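Side-chain contacts in regulator of G-protein signaling 1 (Homo sapiens, PDB 2BV1), which speeds GTP hydrolysis by G protein alpha subunits through its RGS domain, driving them into the inactive GDP-bound form and damping receptor signalling: residues Asp12-Ala16 and Ala17-Gln21; Ile89-Asp92 and Phe93-Glu97. All coordinates share one frame; numbering follows the deposited sequence.

Interaction 1 (Asp12-Ala16 and Ala17-Gln21); sequences DVLSA and AEVMQ
Leu-14 and Val-19 form the tightly packed part of this local contact, where the chain turns into helix 16-21. The CD1 methyl of Leu-14 comes to 3.8 Å from CG2 of Val-19, the two side chains crossing at about a right angle. Val-19 holds CG1 anti to its backbone nitrogen (chi1 171°), which leaves CG2 beside that nitrogen, facing Leu-14 and 3.4 Å from the carbonyl O of Ser-15. Val-19 is buried against Leu-139 and Leu-140 of helix 134-142, and Leu-14 meets Leu-143 just beyond that helix. Met-20 also touches Leu-140, its CG 3.1 Å from O of Ala-16, the carbonyl that accepts from Met-20 N at 2.8 Å. The other side is looser and more polar. Here Ser-15 is the N-cap, its OG accepting from the backbone N of Glu-18 at 3.0 Å, with CB of exposed Ala-17 3.7 Å from the same OG. The carboxylate of Glu-18 leaves the contact, its OE2 hydrogen-bonded to Trp-22 NE1. Val-19 N donates to Ser-15 O with an N-H...O angle of 170°. The Ser-15 hydroxyl thus satisfies a first-turn N-H that lacks a helical carbonyl one turn earlier, while Leu-14/Val-19 packing holds the helix start from its apolar side.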
loop_
_atom_site.group_PDB
_atom_site.type_symbol
_atom_site.label_atom_id
_atom_site.label_comp_id
_atom_site.label_asym_id
_atom_site.label_seq_id
_atom_site.Cartn_x
_atom_site.Cartn_y
_atom_site.Cartn_z
ATOM N N ASP A 12 -19.978 15.909 9.751
ATOM C CA ASP A 12 -19.837 14.474 9.548
ATOM C C ASP A 12 -18.369 14.162 9.245
ATOM O O ASP A 12 -17.691 14.951 8.605
ATOM C CB ASP A 12 -20.721 13.995 8.394
ATOM C CG ASP A 12 -22.194 14.392 8.580
ATOM O OD1 ASP A 12 -22.645 14.536 9.749
ATOM O OD2 ASP A 12 -22.890 14.553 7.551
ATOM N N VAL A 13 -17.874 13.057 9.778
ATOM C CA VAL A 13 -16.490 12.647 9.557
ATOM C C VAL A 13 -16.422 11.310 8.805
ATOM O O VAL A 13 -15.377 10.967 8.256
ATOM C CB VAL A 13 -15.714 12.564 10.878
ATOM C CG1 VAL A 13 -15.574 13.975 11.493
ATOM C CG2 VAL A 13 -16.372 11.607 11.837
ATOM N N LEU A 14 -17.524 10.544 8.818
ATOM C CA LEU A 14 -17.647 9.288 8.075
ATOM C C LEU A 14 -19.122 9.032 7.808
ATOM O O LEU A 14 -19.980 9.438 8.580
ATOM C CB LEU A 14 -17.050 8.097 8.853
ATOM C CG LEU A 14 -16.832 6.779 8.079
ATOM C CD1 LEU A 14 -15.892 6.948 6.882
ATOM C CD2 LEU A 14 -16.323 5.657 8.998
ATOM N N SER A 15 -19.422 8.412 6.682
ATOM C CA SER A 15 -20.816 7.985 6.346
ATOM C C SER A 15 -20.845 6.578 5.805
ATOM O O SER A 15 -19.835 6.081 5.255
ATOM C CB SER A 15 -21.458 8.896 5.302
ATOM O OG SER A 15 -20.820 8.750 4.049
ATOM N N ALA A 16 -22.019 5.954 5.918
ATOM C CA ALA A 16 -22.239 4.622 5.371
ATOM C C ALA A 16 -21.982 4.667 3.848
ATOM O O ALA A 16 -21.372 3.755 3.279
ATOM C CB ALA A 16 -23.665 4.134 5.691
ATOM N N ALA A 17 -22.421 5.756 3.212
ATOM C CA ALA A 17 -22.236 5.953 1.767
ATOM C C ALA A 17 -20.769 5.874 1.433
ATOM O O ALA A 17 -20.378 5.152 0.519
ATOM C CB ALA A 17 -22.823 7.262 1.301
ATOM N N GLU A 18 -19.933 6.579 2.207
ATOM C CA GLU A 18 -18.499 6.599 1.930
ATOM C C GLU A 18 -17.879 5.231 2.062
ATOM O O GLU A 18 -17.105 4.818 1.210
ATOM C CB GLU A 18 -17.773 7.608 2.867
ATOM C CG GLU A 18 -16.274 7.653 2.721
ATOM C CD GLU A 18 -15.814 7.901 1.280
ATOM O OE1 GLU A 18 -16.472 8.689 0.557
ATOM O OE2 GLU A 18 -14.772 7.335 0.885
ATOM N N VAL A 19 -18.204 4.545 3.150
ATOM C CA VAL A 19 -17.703 3.227 3.411
ATOM C C VAL A 19 -18.208 2.244 2.313
ATOM O O VAL A 19 -17.463 1.368 1.918
ATOM C CB VAL A 19 -18.128 2.749 4.788
ATOM C CG1 VAL A 19 -17.780 1.249 5.008
ATOM C CG2 VAL A 19 -17.522 3.655 5.860
ATOM N N MET A 20 -19.460 2.388 1.832
ATOM C CA MET A 20 -19.937 1.630 0.635
ATOM C C MET A 20 -19.045 1.853 -0.606
ATOM O O MET A 20 -18.729 0.916 -1.322
ATOM C CB MET A 20 -21.395 1.995 0.246
ATOM C CG MET A 20 -22.494 1.672 1.223
ATOM S SD MET A 20 -24.227 2.261 0.839
ATOM C CE MET A 20 -24.153 2.303 -0.965
ATOM N N GLN A 21 -18.684 3.102 -0.887
ATOM C CA GLN A 21 -17.808 3.456 -1.996
ATOM C C GLN A 21 -16.439 2.752 -2.056
ATOM O O GLN A 21 -15.885 2.538 -3.146
ATOM C CB GLN A 21 -17.621 4.974 -2.060
ATOM C CG GLN A 21 -18.822 5.735 -2.643
ATOM C CD GLN A 21 -19.004 5.525 -4.151
ATOM O OE1 GLN A 21 -18.171 5.955 -4.978
ATOM N NE2 GLN A 21 -20.112 4.876 -4.519
#

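Interaction 2 (Ile89-Asp92 and Phe93-Glu97); sequences INID and FRTRE
With chi1 at 63°, Asp-92 sets its carboxylate between its own backbone N and carbonyl carbon, bringing both oxygens to the first turn of helix 93-103; Thr-95, at chi1 -59°, keeps OG1 beside its backbone N, facing that carboxylate. The two side chains cross at about a right angle. Thr-95 OG1 donates to Asp-92 OD1 over 2.7 Å, on the syn side and slightly out of the carboxylate plane. Asp-92 OD2 caps the helix, accepting from Thr-95 N at 3.0 Å, well above the carboxylate plane. The hydroxyl and N-H of Thr-95, one on each oxygen, limit the rotation of the carboxylate, with Arg-94 N adding only a weak bond to OD2; the negative charge probably interacts favourably with the helix N-terminus. Arg-96 N donates to Asp-92 O at 3.0 Å, beginning the helical ladder. The Arg-96 side chain bends at chi3 back over the incoming loop. Its NH2 lies 2.8 Å from Ile-91 O, but the N-H...O angle of 121° makes this bond weak. At the guanidinium edge, in plane, a water accepts from Arg-96 NE at 3.0 Å and donates to Ile-89 O at 2.8 Å, tying the loop to the arginine a second time. The apolar side of the contact is CD1 of Ile-91, 3.7 Å from CA of Arg-96. Buried Ile-91 also packs on Val-117 and Ile-118 of helix 112-131, while Arg-96 touches Val-81, so the loop rests on helix 112-131 and the first turn of helix 93-103 meets the end of helix 69-81.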
loop_
_atom_site.group_PDB
_atom_site.type_symbol
_atom_site.label_atom_id
_atom_site.label_comp_id
_atom_site.label_asym_id
_atom_site.label_seq_id
_atom_site.Cartn_x
_atom_site.Cartn_y
_atom_site.Cartn_z
ATOM N N ILE A 89 8.365 -7.505 0.695
ATOM C CA ILE A 89 7.207 -7.510 -0.162
ATOM C C ILE A 89 7.361 -8.622 -1.209
ATOM O O ILE A 89 8.488 -8.987 -1.595
ATOM C CB ILE A 89 6.975 -6.128 -0.845
ATOM C CG1 ILE A 89 8.164 -5.739 -1.738
ATOM C CG2 ILE A 89 6.667 -5.060 0.197
ATOM C CD1 ILE A 89 7.964 -4.483 -2.528
ATOM N N ASN A 90 6.208 -9.158 -1.625
ATOM C CA ASN A 90 6.139 -10.295 -2.547
ATOM C C ASN A 90 6.106 -9.826 -3.996
ATOM O O ASN A 90 5.085 -9.943 -4.677
ATOM C CB ASN A 90 4.868 -11.109 -2.323
ATOM C CG ASN A 90 4.948 -12.050 -1.177
ATOM O OD1 ASN A 90 5.858 -12.879 -1.078
ATOM N ND2 ASN A 90 3.914 -11.999 -0.330
ATOM N N ILE A 91 7.201 -9.263 -4.465
ATOM C CA ILE A 91 7.363 -8.990 -5.895
ATOM C C ILE A 91 8.186 -10.130 -6.406
ATOM O O ILE A 91 8.799 -10.848 -5.616
ATOM C CB ILE A 91 8.030 -7.642 -6.211
ATOM C CG1 ILE A 91 9.432 -7.550 -5.575
ATOM C CG2 ILE A 91 7.133 -6.523 -5.753
ATOM C CD1 ILE A 91 10.061 -6.120 -5.661
ATOM N N ASP A 92 8.144 -10.325 -7.721
ATOM C CA ASP A 92 8.908 -11.367 -8.359
ATOM C C ASP A 92 10.377 -10.931 -8.414
ATOM O O ASP A 92 10.714 -9.738 -8.361
ATOM C CB ASP A 92 8.375 -11.614 -9.780
ATOM C CG ASP A 92 8.531 -10.378 -10.654
ATOM O OD1 ASP A 92 7.736 -9.423 -10.510
ATOM O OD2 ASP A 92 9.495 -10.337 -11.413
ATOM N N PHE A 93 11.224 -11.929 -8.558
ATOM C CA PHE A 93 12.656 -11.797 -8.677
ATOM C C PHE A 93 13.165 -10.751 -9.679
ATOM O O PHE A 93 14.111 -10.027 -9.357
ATOM C CB PHE A 93 13.238 -13.173 -9.008
ATOM C CG PHE A 93 14.683 -13.174 -9.223
ATOM C CD1 PHE A 93 15.545 -13.129 -8.151
ATOM C CD2 PHE A 93 15.208 -13.236 -10.510
ATOM C CE1 PHE A 93 16.919 -13.124 -8.360
ATOM C CE2 PHE A 93 16.566 -13.226 -10.724
ATOM C CZ PHE A 93 17.428 -13.182 -9.648
ATOM N N ARG A 94 12.550 -10.682 -10.868
ATOM C CA ARG A 94 13.023 -9.773 -11.932
ATOM C C ARG A 94 12.678 -8.335 -11.596
ATOM O O ARG A 94 13.486 -7.441 -11.813
ATOM C CB ARG A 94 12.491 -10.146 -13.343
ATOM C CG ARG A 94 13.246 -11.304 -13.957
ATOM C CD ARG A 94 12.710 -11.706 -15.338
ATOM N NE ARG A 94 13.284 -12.977 -15.778
ATOM C CZ ARG A 94 12.736 -13.757 -16.715
ATOM N NH1 ARG A 94 11.596 -13.401 -17.308
ATOM N NH2 ARG A 94 13.308 -14.909 -17.015
ATOM N N THR A 95 11.494 -8.113 -11.059
ATOM C CA THR A 95 11.117 -6.782 -10.588
ATOM C C THR A 95 12.023 -6.303 -9.428
ATOM O O THR A 95 12.485 -5.143 -9.404
ATOM C CB THR A 95 9.682 -6.768 -10.172
ATOM O OG1 THR A 95 8.905 -7.153 -11.292
ATOM C CG2 THR A 95 9.243 -5.374 -9.684
ATOM N N ARG A 96 12.320 -7.233 -8.518
ATOM C CA ARG A 96 13.251 -6.966 -7.418
ATOM C C ARG A 96 14.634 -6.577 -7.929
ATOM O O ARG A 96 15.154 -5.541 -7.535
ATOM C CB ARG A 96 13.327 -8.169 -6.471
ATOM C CG ARG A 96 13.880 -7.854 -5.086
ATOM C CD ARG A 96 13.889 -9.069 -4.154
ATOM N NE ARG A 96 12.648 -9.861 -4.239
ATOM C CZ ARG A 96 12.551 -11.092 -4.777
ATOM N NH1 ARG A 96 13.601 -11.738 -5.293
ATOM N NH2 ARG A 96 11.377 -11.700 -4.792
ATOM N N GLU A 97 15.212 -7.391 -8.826
ATOM C CA GLU A 97 16.523 -7.113 -9.398
ATOM C C GLU A 97 16.580 -5.771 -10.138
ATOM O O GLU A 97 17.563 -5.005 -9.984
ATOM C CB GLU A 97 16.972 -8.251 -10.346
ATOM C CG GLU A 97 17.125 -9.617 -9.658
ATOM C CD GLU A 97 18.571 -10.018 -9.365
ATOM O OE1 GLU A 97 19.444 -9.976 -10.281
ATOM O OE2 GLU A 97 18.817 -10.425 -8.201
HETATM O O HOH W 1 10.996 -8.098 -2.383
#

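Interactions 1 and 2 come in series along this all-helical chain and lie on opposite sides of its centre, their centres 36 Å apart and their nearest atoms about 24 Å apart. They share no helix. Interaction 1 opens helix 16-21, close to the chain's N-terminus, and rests on helix 134-142 near the C-terminus, so it belongs to the part of the RGS fold where the two ends of the chain pack together. Interaction 2 opens helix 93-103 in the helical bundle, beside helices 69-81 and 112-131. Each is a capped helix start with an apolar residue turned inward; the two caps begin helices in different parts of one domain fold, without direct contact between them.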